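Local coordinates for protein nonaheme cytochrome c (Desulfovibrio desulfuricans, PDB 1DUW) that probably carries electrons along a string of covalently bound c-type hemes, with a likely link to hydrogenase metabolism, at residues C244-K247 / E248-A252; C100-Q103 / Q104-E107. All coordinates share one frame; numbering follows the deposited sequence.

Contact 1 of 2, residues C244-K247 / E248-A252. With HEC (heme c), chain G.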
# COMPACT_ATOMS: atom_id res chain seq x y z
N CYS A 244 -25.70 -0.30 -2.61
CA CYS A 244 -25.21 1.07 -2.54
C CYS A 244 -25.32 1.78 -3.87
O CYS A 244 -25.46 3.00 -3.89
CB CYS A 244 -23.75 1.11 -2.05
SG CYS A 244 -23.61 0.43 -0.38
N HIS A 245 -25.25 1.01 -4.95
CA HIS A 245 -25.35 1.57 -6.29
C HIS A 245 -26.76 1.40 -6.82
O HIS A 245 -27.30 0.32 -6.96
CB HIS A 245 -24.33 0.89 -7.24
CG HIS A 245 -22.94 1.27 -6.80
ND1 HIS A 245 -22.32 2.40 -7.23
CD2 HIS A 245 -22.09 0.66 -5.95
CE1 HIS A 245 -21.12 2.50 -6.68
NE2 HIS A 245 -20.99 1.44 -5.91
N THR A 246 -27.36 2.54 -7.11
CA THR A 246 -28.73 2.53 -7.60
C THR A 246 -28.81 2.22 -9.08
O THR A 246 -27.88 2.59 -9.81
CB THR A 246 -29.35 3.90 -7.25
OG1 THR A 246 -28.51 4.97 -7.68
CG2 THR A 246 -29.45 4.01 -5.73
N LYS A 247 -29.88 1.56 -9.50
CA LYS A 247 -30.03 1.25 -10.92
C LYS A 247 -29.91 2.54 -11.72
O LYS A 247 -29.27 2.69 -12.75
CB LYS A 247 -31.38 0.61 -11.23
CG LYS A 247 -31.60 0.47 -12.74
CD LYS A 247 -32.46 -0.75 -13.05
CE LYS A 247 -32.77 -0.89 -14.53
NZ LYS A 247 -33.79 -1.96 -14.78
N GLU A 248 -30.58 3.55 -11.17
CA GLU A 248 -30.53 4.84 -11.83
C GLU A 248 -29.65 5.79 -11.02
O GLU A 248 -29.57 5.59 -9.81
CB GLU A 248 -31.95 5.38 -11.98
CG GLU A 248 -32.79 4.48 -12.90
CD GLU A 248 -32.21 4.45 -14.30
OE1 GLU A 248 -31.23 5.18 -14.57
OE2 GLU A 248 -32.72 3.68 -15.13
N ILE A 249 -29.04 6.75 -11.70
CA ILE A 249 -28.20 7.76 -11.07
C ILE A 249 -28.96 8.31 -9.87
O ILE A 249 -30.13 8.70 -9.97
CB ILE A 249 -27.85 8.89 -12.05
CG1 ILE A 249 -27.23 8.43 -13.37
CG2 ILE A 249 -26.93 9.92 -11.40
CD1 ILE A 249 -27.76 9.13 -14.60
N ASP A 250 -28.33 8.29 -8.69
CA ASP A 250 -29.19 8.80 -7.59
C ASP A 250 -28.86 10.29 -7.40
O ASP A 250 -27.74 10.74 -7.21
CB ASP A 250 -29.11 7.95 -6.36
CG ASP A 250 -27.85 7.53 -5.68
OD1 ASP A 250 -26.97 6.90 -6.31
OD2 ASP A 250 -27.73 7.82 -4.46
N PRO A 251 -29.97 11.03 -7.49
CA PRO A 251 -29.97 12.48 -7.38
C PRO A 251 -29.58 12.97 -5.99
O PRO A 251 -29.41 14.17 -5.77
CB PRO A 251 -31.43 12.86 -7.67
CG PRO A 251 -32.07 11.65 -8.25
CD PRO A 251 -31.32 10.47 -7.69
N ALA A 252 -29.42 12.05 -5.04
CA ALA A 252 -29.06 12.49 -3.69
C ALA A 252 -27.57 12.36 -3.41
O ALA A 252 -26.77 13.19 -3.86
CB ALA A 252 -29.89 11.72 -2.68
FE HEC G . -19.09 0.95 -4.91
CHA HEC G . -17.83 4.03 -5.87
CHB HEC G . -18.05 -0.41 -7.92
CHC HEC G . -20.29 -2.17 -3.93
CHD HEC G . -20.06 2.29 -1.92
NA HEC G . -18.13 1.66 -6.55
C1A HEC G . -17.72 2.95 -6.73
C2A HEC G . -17.10 3.03 -8.04
C3A HEC G . -17.17 1.78 -8.61
C4A HEC G . -17.82 0.91 -7.67
CMA HEC G . -16.46 1.32 -9.86
CAA HEC G . -16.24 4.20 -8.51
CBA HEC G . -14.75 3.98 -8.22
CGA HEC G . -14.53 3.86 -6.72
O1A HEC G . -14.23 2.74 -6.25
O2A HEC G . -14.23 4.94 -6.14
NB HEC G . -19.15 -0.89 -5.74
C1B HEC G . -18.68 -1.20 -6.99
C2B HEC G . -18.93 -2.61 -7.22
C3B HEC G . -19.56 -3.10 -6.10
C4B HEC G . -19.70 -2.01 -5.16
CMB HEC G . -18.73 -3.25 -8.57
CAB HEC G . -19.81 -4.53 -5.67
CBB HEC G . -18.61 -5.46 -5.84
NC HEC G . -19.99 0.22 -3.25
C1C HEC G . -20.40 -1.07 -3.08
C2C HEC G . -21.01 -1.16 -1.78
C3C HEC G . -20.96 0.08 -1.20
C4C HEC G . -20.45 0.99 -2.21
CMC HEC G . -21.54 -2.44 -1.19
CAC HEC G . -21.82 0.55 -0.04
CBC HEC G . -21.47 -0.18 1.25
ND HEC G . -18.96 2.78 -4.07
C1D HEC G . -19.67 3.15 -2.93
C2D HEC G . -19.38 4.55 -2.69
C3D HEC G . -18.78 5.03 -3.81
C4D HEC G . -18.63 3.92 -4.75
CMD HEC G . -19.88 5.30 -1.48
CAD HEC G . -18.53 6.48 -4.24
CBD HEC G . -17.19 7.03 -3.78
CGD HEC G . -16.89 8.40 -4.37
O1D HEC G . -17.86 9.02 -4.88
O2D HEC G . -15.71 8.73 -4.57
O HOH W 1 -25.56 4.85 -7.38

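Contact 2 of 2, residues C100-Q103 / Q104-E107. With HEC (heme c), chain F.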
# COMPACT_ATOMS: atom_id res chain seq x y z
N CYS A 100 7.28 5.98 -3.29
CA CYS A 100 7.84 4.85 -4.03
C CYS A 100 6.93 3.64 -3.91
O CYS A 100 6.67 2.96 -4.90
CB CYS A 100 9.27 4.53 -3.59
SG CYS A 100 9.85 3.02 -4.41
N HIS A 101 6.41 3.38 -2.72
CA HIS A 101 5.48 2.27 -2.54
C HIS A 101 4.31 2.44 -3.49
O HIS A 101 3.84 1.49 -4.11
CB HIS A 101 4.93 2.22 -1.11
CG HIS A 101 5.98 1.81 -0.13
ND1 HIS A 101 5.77 1.72 1.23
CD2 HIS A 101 7.27 1.45 -0.36
CE1 HIS A 101 6.88 1.33 1.82
NE2 HIS A 101 7.77 1.17 0.87
N GLU A 102 3.85 3.69 -3.58
CA GLU A 102 2.73 3.99 -4.47
C GLU A 102 3.15 3.75 -5.92
O GLU A 102 2.38 3.21 -6.71
CB GLU A 102 2.20 5.41 -4.29
CG GLU A 102 0.98 5.69 -5.15
CD GLU A 102 0.20 6.93 -4.75
OE1 GLU A 102 -0.60 7.40 -5.60
OE2 GLU A 102 0.36 7.42 -3.62
N GLN A 103 4.39 4.13 -6.23
CA GLN A 103 4.91 3.91 -7.57
C GLN A 103 4.80 2.43 -7.97
O GLN A 103 4.44 2.10 -9.09
CB GLN A 103 6.40 4.25 -7.66
CG GLN A 103 6.84 5.66 -7.99
CD GLN A 103 8.36 5.76 -8.05
OE1 GLN A 103 8.97 5.20 -8.97
NE2 GLN A 103 8.98 6.43 -7.09
N GLN A 104 5.16 1.58 -7.01
CA GLN A 104 5.19 0.14 -7.17
C GLN A 104 3.84 -0.42 -7.60
O GLN A 104 3.82 -1.27 -8.49
CB GLN A 104 5.64 -0.57 -5.89
CG GLN A 104 7.09 -0.40 -5.49
CD GLN A 104 8.03 -1.17 -6.40
OE1 GLN A 104 8.09 -2.40 -6.38
NE2 GLN A 104 8.74 -0.38 -7.20
N THR A 105 2.78 0.05 -6.95
CA THR A 105 1.44 -0.42 -7.25
C THR A 105 0.96 0.06 -8.60
O THR A 105 0.11 -0.60 -9.20
CB THR A 105 0.43 0.07 -6.18
OG1 THR A 105 0.27 1.49 -6.33
CG2 THR A 105 0.96 -0.19 -4.78
N LYS A 106 1.48 1.19 -9.08
CA LYS A 106 1.05 1.72 -10.37
C LYS A 106 1.88 1.24 -11.55
O LYS A 106 1.39 1.18 -12.68
CB LYS A 106 1.15 3.26 -10.31
CG LYS A 106 0.16 3.87 -9.32
CD LYS A 106 -1.27 3.45 -9.67
CE LYS A 106 -2.27 3.94 -8.63
NZ LYS A 106 -2.40 3.00 -7.48
N GLU A 107 3.15 0.92 -11.32
CA GLU A 107 4.05 0.50 -12.37
C GLU A 107 4.15 -0.99 -12.63
O GLU A 107 4.56 -1.37 -13.73
CB GLU A 107 5.48 0.95 -11.99
CG GLU A 107 5.67 2.46 -12.01
CD GLU A 107 6.88 2.87 -11.19
OE1 GLU A 107 7.77 2.02 -10.97
OE2 GLU A 107 6.95 4.04 -10.75
FE HEC F . 9.82 0.38 1.26
CHA HEC F . 8.62 -2.86 1.20
CHB HEC F . 9.05 0.63 4.60
CHC HEC F . 10.91 3.69 1.25
CHD HEC F . 10.45 0.19 -2.12
NA HEC F . 8.98 -0.86 2.62
C1A HEC F . 8.58 -2.14 2.38
C2A HEC F . 8.10 -2.68 3.62
C3A HEC F . 8.21 -1.70 4.58
C4A HEC F . 8.78 -0.55 3.94
CMA HEC F . 7.35 -1.61 5.84
CAA HEC F . 7.46 -4.06 3.74
CBA HEC F . 8.40 -5.12 4.29
CGA HEC F . 9.32 -4.69 5.40
O1A HEC F . 10.46 -4.26 5.13
O2A HEC F . 8.84 -4.58 6.55
NB HEC F . 9.94 1.85 2.63
C1B HEC F . 9.58 1.71 3.95
C2B HEC F . 9.87 2.97 4.61
C3B HEC F . 10.40 3.82 3.68
C4B HEC F . 10.44 3.11 2.42
CMB HEC F . 9.67 3.18 6.09
CAB HEC F . 11.00 5.20 3.87
CBB HEC F . 11.98 5.28 5.03
NC HEC F . 10.52 1.66 -0.15
C1C HEC F . 10.92 2.95 0.09
C2C HEC F . 11.40 3.50 -1.16
C3C HEC F . 11.28 2.53 -2.12
C4C HEC F . 10.55 1.42 -1.50
CMC HEC F . 11.64 4.98 -1.33
CAC HEC F . 11.42 2.66 -3.61
CBC HEC F . 12.51 3.55 -4.16
ND HEC F . 9.56 -1.05 -0.16
C1D HEC F . 10.07 -0.93 -1.43
C2D HEC F . 10.01 -2.24 -2.05
C3D HEC F . 9.68 -3.13 -1.06
C4D HEC F . 9.43 -2.39 0.17
CMD HEC F . 10.29 -2.49 -3.51
CAD HEC F . 9.80 -4.66 -1.17
CBD HEC F . 11.20 -5.17 -0.81
CGD HEC F . 11.32 -6.66 -1.06
O1D HEC F . 10.59 -7.14 -1.96
O2D HEC F . 11.76 -7.37 -0.13

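Contact 1 of 2, residues C244-K247 / E248-A252
Just past the second cysteine and the histidine of a CXXCH heme c motif the chain turns sharply, and the turn is held by Thr246 reaching forward to Glu248 and Asp250. The Thr246 hydroxyl has two acceptors within range: its OG1 lies 2.5 Å from the backbone O of Glu248 and 2.8 Å from Asp250 OD1. The one hydroxyl proton can point fully at only one of them, and which one is not settled; the shorter separation is short enough to be treated with caution. A chi1 of 50° places OG1 between the backbone N and the carbonyl carbon, directed at both oxygens. The Asp250 side chain crosses that of Thr246 at about a right angle, and its OD1 is also 3.9 Å from Thr246 CG2. A water accepts from Thr246 N at 2.9 Å and lies 2.7 Å from Asp250 OD1, to which it can donate, though it has more acceptors in reach than protons.

This turn directly follows the heme attachment. Cys244 SG is covalently bonded to heme CAC. His245 NE2 binds the heme FE at 2.2 Å, with His230 as the second axial ligand. The heme meso carbon CHA lies at the edge of the imidazole, in the plane of the ring. The ring's ND1 is hydrogen-bonded to the O of Pro257, which should limit its rotation, and Leu259 and Ala262 of helix 259-273 touch it.

On the solvent side, Lys247 and Glu248 run alongside each other, pointing the same way. Glu248 bends at chi2 (-62°), folding its carboxylate back beside the Lys247 carbonyl. Lys247 NZ remains 5.8 Å from Glu248 OE2, so any attraction acts at a distance, while the lysine side chain touches Leu186, a residue of another heme site.

Contact 2 of 2, residues C100-Q103 / Q104-E107
Glu102 O and the side chain of Thr105 show how a helix carbonyl can take a second donor. Thr105 OG1 donates to this oxygen at 2.7 Å, tilted 18° from the carbonyl plane, and Lys106 N donates to it at 3.2 Å. A chi1 of 70° turns the threonine hydroxyl back toward the preceding turn. The same OG1 accepts from Lys106 NZ at 3.3 Å. Among the backbone bonds, Gln104 N to Cys100 O (2.9 Å) and Glu107 N to Gln103 O (2.8 Å) are regular i to i+4 helix bonds, whereas that from Thr105 N to His101 O is weak.

Helix 97-107 begins with a CXXCH motif, so its early turns also hold a heme c. Cys100 SG is covalently bonded to heme CAC. His101 NE2 binds the heme FE at 2.2 Å, and His40 is the other axial ligand. His101 and Thr105 also touch further hemes, so this short helix lies among several of the protein's cofactors.

Gln104 supplies the van der Waals part: bent at chi2 (-72°), it brings OE1 to 3.6 Å from the heme methyl CMD, while that oxygen is hydrogen-bonded to Arg108. The side chains of Gln103 and Glu107, one turn apart, lie alongside and point the same way. As for charge, Glu102 forms a salt bridge with Arg122 rather than with Lys106, whose NZ has a further weak bond to His115 O.

Both contacts continue from a CXXCH motif, each attached to a different heme, yet the cysteine and histidine lead into different structures. The centre of contact 2 lies about 8 Å from the centre of the chain, partly buried within helix 97-107, where i to i+4 backbone hydrogen bonds join the segments. The centre of contact 1 is about 30 Å from it, in a surface loop between helices 212-217 and 259-273. Without regular backbone pairing, its segments are joined by a hydroxyl, a carboxylate and a water. A threonine hydroxyl approaches a main-chain oxygen in each, two residues later in contact 1 and three residues earlier in contact 2. Their centres are 33 Å apart, their nearest atoms about 19 Å.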